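Local coordinates for protein endolysin (Clostridium phage phictp1, PDB 5A6S) that probably binds the clostridial cell wall through this truncated C-terminal domain, directing the phage lytic enzyme to its substrate, at residues M1-D9 against C25-Y36. The protein carries 1 engineered substitution. Numbering follows the deposited sequence.
Sequences MENLVVYND and CPTINNARKFDY. Engineered in segment 1-9: Met1 (natural residue Val).
Val5, Val6 and Tyr7 pair in parallel with Thr27, Ile28 and Asn29, an example of how two strands separated by a helix become neighbours in one sheet. Val5 N donates to Pro26 O and Ile28 N to Val5 O; beyond them Tyr7 N reaches Ile28 O and Asn30 N closes on Tyr7 O at 2.8 Å.

Apolar contacts fill the face bearing Leu4, Val6 and Ile28. Leu4 points its CD2 at Phe34 CE2 (3.6 Å), while its CD1 sits by the carbonyl O and CB of Pro26. Val6 divides its methyls: CG2 meets Tyr36 CE2 at 3.6 Å and CG1 rests on Asn30 CB.

On the other face, which helix 11-23 covers, Tyr7 CG is staggered between backbone N and carbonyl carbon (chi1 62°), and the ring crosses Asn29, whose CA makes a CH-pi contact 3.9 Å from the ring centroid. One water in the ring plane joins Tyr7 OH to Thr27 OG1 and Arg32 NH1; another joins it to Asn29 ND2. Thr27 OG1 also bonds Glu17, and Arg32 salt-bridges an acidic side chain of another protein chain.

Just past the strands, side-chain hydrogen bonds join the segments. Asn29 ND2 gives a 2.8 Å bond to Asp9 OD1 on its anti side, tilted out of the carboxylate plane, with amide and carboxylate nearly perpendicular (89°); Asn29 OD1 accepts from Ala31 N in an Asx turn. Asn30 ND2 bonds Asn8 OD1 at 2.9 Å and also Gln51 O.

Together strand 3-7, helix 11-23 and strand 27-29 form a beta-alpha-beta crossover, with 27-29 at the edge of the chain's parallel sheet.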
loop_
_atom_site.group_PDB
_atom_site.type_symbol
_atom_site.label_atom_id
_atom_site.label_comp_id
_atom_site.label_asym_id
_atom_site.label_seq_id
_atom_site.Cartn_x
_atom_site.Cartn_y
_atom_site.Cartn_z
ATOM N N MET B 1 17.851 16.814 -0.402
ATOM C CA MET B 1 16.451 16.467 -0.111
ATOM C C MET B 1 16.380 16.180 1.363
ATOM O O MET B 1 17.223 15.464 1.907
ATOM C CB MET B 1 16.075 15.224 -0.954
ATOM C CG MET B 1 14.655 14.671 -0.856
ATOM S SD MET B 1 14.459 13.070 -1.775
ATOM C CE MET B 1 14.617 13.452 -3.530
ATOM N N GLU B 2 15.325 16.659 2.023
ATOM C CA GLU B 2 15.243 16.521 3.457
ATOM C C GLU B 2 14.896 15.086 3.895
ATOM O O GLU B 2 15.408 14.620 4.921
ATOM C CB GLU B 2 14.159 17.452 3.991
ATOM C CG GLU B 2 13.945 17.369 5.490
ATOM C CD GLU B 2 14.976 18.156 6.288
ATOM O OE1 GLU B 2 15.863 18.766 5.642
ATOM O OE2 GLU B 2 14.863 18.184 7.534
ATOM N N ASN B 3 13.976 14.432 3.167
ATOM C CA ASN B 3 13.510 13.093 3.594
ATOM C C ASN B 3 13.273 12.218 2.394
ATOM O O ASN B 3 12.765 12.689 1.343
ATOM C CB ASN B 3 12.190 13.181 4.378
ATOM C CG ASN B 3 12.287 13.913 5.700
ATOM O OD1 ASN B 3 12.950 13.491 6.664
ATOM N ND2 ASN B 3 11.504 14.996 5.799
ATOM N N LEU B 4 13.562 10.928 2.558
ATOM C CA LEU B 4 13.265 9.913 1.566
ATOM C C LEU B 4 12.969 8.581 2.279
ATOM O O LEU B 4 13.603 8.253 3.285
ATOM C CB LEU B 4 14.483 9.743 0.648
ATOM C CG LEU B 4 14.438 8.795 -0.496
ATOM C CD1 LEU B 4 13.364 9.136 -1.505
ATOM C CD2 LEU B 4 15.789 8.788 -1.197
ATOM N N VAL B 5 11.993 7.832 1.740
ATOM C CA VAL B 5 11.614 6.544 2.256
ATOM C C VAL B 5 11.881 5.456 1.234
ATOM O O VAL B 5 11.359 5.441 0.135
ATOM C CB VAL B 5 10.148 6.531 2.694
ATOM C CG1 VAL B 5 9.846 5.252 3.453
ATOM C CG2 VAL B 5 9.838 7.734 3.573
ATOM N N VAL B 6 12.665 4.477 1.668
ATOM C CA VAL B 6 13.057 3.290 0.891
ATOM C C VAL B 6 12.278 2.057 1.375
ATOM O O VAL B 6 12.057 1.842 2.586
ATOM C CB VAL B 6 14.576 2.953 1.054
ATOM C CG1 VAL B 6 15.035 1.962 -0.015
ATOM C CG2 VAL B 6 15.422 4.182 0.936
ATOM N N TYR B 7 11.846 1.281 0.415
ATOM C CA TYR B 7 11.114 0.029 0.622
ATOM C C TYR B 7 11.666 -1.031 -0.343
ATOM O O TYR B 7 12.183 -0.698 -1.402
ATOM C CB TYR B 7 9.627 0.251 0.381
ATOM C CG TYR B 7 9.342 0.664 -1.006
ATOM C CD1 TYR B 7 9.134 -0.268 -1.999
ATOM C CD2 TYR B 7 9.358 2.002 -1.378
ATOM C CE1 TYR B 7 8.878 0.132 -3.270
ATOM C CE2 TYR B 7 9.117 2.398 -2.651
ATOM C CZ TYR B 7 8.884 1.497 -3.596
ATOM O OH TYR B 7 8.680 1.898 -4.856
ATOM N N ASN B 8 11.524 -2.301 0.044
ATOM C CA ASN B 8 11.659 -3.404 -0.906
ATOM C C ASN B 8 10.291 -3.774 -1.507
ATOM O O ASN B 8 9.247 -3.568 -0.865
ATOM C CB ASN B 8 12.259 -4.618 -0.167
ATOM C CG ASN B 8 13.651 -4.329 0.357
ATOM O OD1 ASN B 8 14.634 -4.277 -0.407
ATOM N ND2 ASN B 8 13.738 -4.119 1.618
ATOM N N ASP B 9 10.292 -4.277 -2.731
ATOM C CA ASP B 9 9.074 -4.798 -3.384
ATOM C C ASP B 9 8.199 -5.518 -2.391
ATOM O O ASP B 9 8.681 -6.374 -1.629
ATOM C CB ASP B 9 9.449 -5.877 -4.387
ATOM C CG ASP B 9 9.917 -5.375 -5.709
ATOM O OD1 ASP B 9 9.760 -4.199 -6.112
ATOM O OD2 ASP B 9 10.427 -6.261 -6.429
ATOM N N CYS B 25 7.097 13.396 1.431
ATOM C CA CYS B 25 8.331 13.234 0.742
ATOM C C CYS B 25 8.248 12.136 -0.340
ATOM O O CYS B 25 7.230 11.487 -0.462
ATOM C CB CYS B 25 9.358 12.889 1.790
ATOM S SG CYS B 25 9.315 11.233 2.509
ATOM N N PRO B 26 9.336 11.911 -1.084
ATOM C CA PRO B 26 9.270 10.789 -2.029
ATOM C C PRO B 26 9.525 9.409 -1.388
ATOM O O PRO B 26 10.043 9.309 -0.287
ATOM C CB PRO B 26 10.370 11.088 -3.027
ATOM C CG PRO B 26 10.764 12.517 -2.785
ATOM C CD PRO B 26 10.523 12.746 -1.323
ATOM N N THR B 27 9.254 8.361 -2.174
ATOM C CA THR B 27 9.695 6.980 -1.818
ATOM C C THR B 27 10.575 6.516 -2.930
ATOM O O THR B 27 10.512 7.002 -4.045
ATOM C CB THR B 27 8.508 5.998 -1.749
ATOM O OG1 THR B 27 7.861 5.918 -3.034
ATOM C CG2 THR B 27 7.495 6.461 -0.652
ATOM N N ILE B 28 11.401 5.521 -2.637
ATOM C CA ILE B 28 12.164 4.914 -3.681
ATOM C C ILE B 28 12.256 3.402 -3.399
ATOM O O ILE B 28 12.448 2.977 -2.238
ATOM C CB ILE B 28 13.579 5.567 -3.792
ATOM C CG1 ILE B 28 14.351 5.000 -4.978
ATOM C CG2 ILE B 28 14.272 5.346 -2.477
ATOM C CD1 ILE B 28 15.614 5.768 -5.467
ATOM N N ASN B 29 12.119 2.635 -4.474
ATOM C CA ASN B 29 12.351 1.192 -4.475
ATOM C C ASN B 29 13.862 0.938 -4.263
ATOM O O ASN B 29 14.659 1.430 -5.024
ATOM C CB ASN B 29 11.864 0.563 -5.745
ATOM C CG ASN B 29 11.762 -0.976 -5.644
ATOM O OD1 ASN B 29 12.704 -1.673 -5.145
ATOM N ND2 ASN B 29 10.648 -1.493 -6.120
ATOM N N ASN B 30 14.175 0.261 -3.177
ATOM C CA ASN B 30 15.522 -0.264 -2.863
ATOM C C ASN B 30 16.290 -0.937 -3.990
ATOM O O ASN B 30 17.512 -0.882 -3.968
ATOM C CB ASN B 30 15.461 -1.247 -1.676
ATOM C CG ASN B 30 16.849 -1.421 -0.936
ATOM O OD1 ASN B 30 17.725 -0.537 -0.895
ATOM N ND2 ASN B 30 16.995 -2.564 -0.318
ATOM N N ALA B 31 15.621 -1.505 -4.974
ATOM C CA ALA B 31 16.301 -2.086 -6.146
ATOM C C ALA B 31 16.903 -1.044 -7.086
ATOM O O ALA B 31 17.744 -1.373 -7.926
ATOM C CB ALA B 31 15.359 -2.992 -6.911
ATOM N N ARG B 32 16.558 0.237 -6.909
ATOM C CA ARG B 32 16.996 1.243 -7.792
ATOM C C ARG B 32 18.359 1.744 -7.342
ATOM O O ARG B 32 18.573 2.058 -6.177
ATOM C CB ARG B 32 15.996 2.424 -7.869
ATOM C CG ARG B 32 14.710 2.065 -8.574
ATOM C CD ARG B 32 13.629 3.153 -8.290
ATOM N NE ARG B 32 12.368 2.669 -8.672
ATOM C CZ ARG B 32 11.229 3.103 -8.148
ATOM N NH1 ARG B 32 11.206 4.102 -7.286
ATOM N NH2 ARG B 32 10.121 2.529 -8.511
ATOM N N LYS B 33 19.282 1.799 -8.293
ATOM C CA LYS B 33 20.663 2.217 -7.983
ATOM C C LYS B 33 20.699 3.765 -7.903
ATOM O O LYS B 33 20.639 4.450 -8.904
ATOM C CB LYS B 33 21.611 1.672 -9.043
ATOM C CG LYS B 33 23.069 1.715 -8.611
ATOM C CD LYS B 33 24.025 1.561 -9.811
ATOM C CE LYS B 33 24.524 2.913 -10.354
ATOM N NZ LYS B 33 25.624 3.470 -9.510
ATOM N N PHE B 34 20.836 4.282 -6.707
ATOM C CA PHE B 34 20.593 5.698 -6.446
ATOM C C PHE B 34 21.652 6.235 -5.513
ATOM O O PHE B 34 22.134 5.549 -4.598
ATOM C CB PHE B 34 19.185 5.809 -5.856
ATOM C CG PHE B 34 18.766 7.198 -5.428
ATOM C CD1 PHE B 34 18.293 8.098 -6.338
ATOM C CD2 PHE B 34 18.826 7.548 -4.122
ATOM C CE1 PHE B 34 17.925 9.387 -5.935
ATOM C CE2 PHE B 34 18.430 8.806 -3.695
ATOM C CZ PHE B 34 17.976 9.725 -4.609
ATOM N N ASP B 35 21.949 7.519 -5.686
ATOM C CA ASP B 35 22.879 8.276 -4.825
ATOM C C ASP B 35 22.160 8.931 -3.659
ATOM O O ASP B 35 21.494 9.944 -3.805
ATOM C CB ASP B 35 23.647 9.326 -5.685
ATOM C CG ASP B 35 24.487 10.280 -4.861
ATOM O OD1 ASP B 35 24.717 10.007 -3.669
ATOM O OD2 ASP B 35 24.859 11.368 -5.420
ATOM N N TYR B 36 22.327 8.336 -2.502
ATOM C CA TYR B 36 21.723 8.793 -1.273
ATOM C C TYR B 36 22.540 9.858 -0.481
ATOM O O TYR B 36 22.094 10.301 0.580
ATOM C CB TYR B 36 21.489 7.572 -0.387
ATOM C CG TYR B 36 20.457 6.540 -0.842
ATOM C CD1 TYR B 36 20.803 5.459 -1.670
ATOM C CD2 TYR B 36 19.121 6.607 -0.405
ATOM C CE1 TYR B 36 19.886 4.507 -2.041
ATOM C CE2 TYR B 36 18.190 5.639 -0.785
ATOM C CZ TYR B 36 18.562 4.619 -1.593
ATOM O OH TYR B 36 17.662 3.667 -1.957
HETATM O O HOH W 1 8.747 4.435 -5.658
HETATM O O HOH W 2 7.988 -0.130 -6.875
HETATM O O HOH W 3 12.740 -4.170 -4.238
#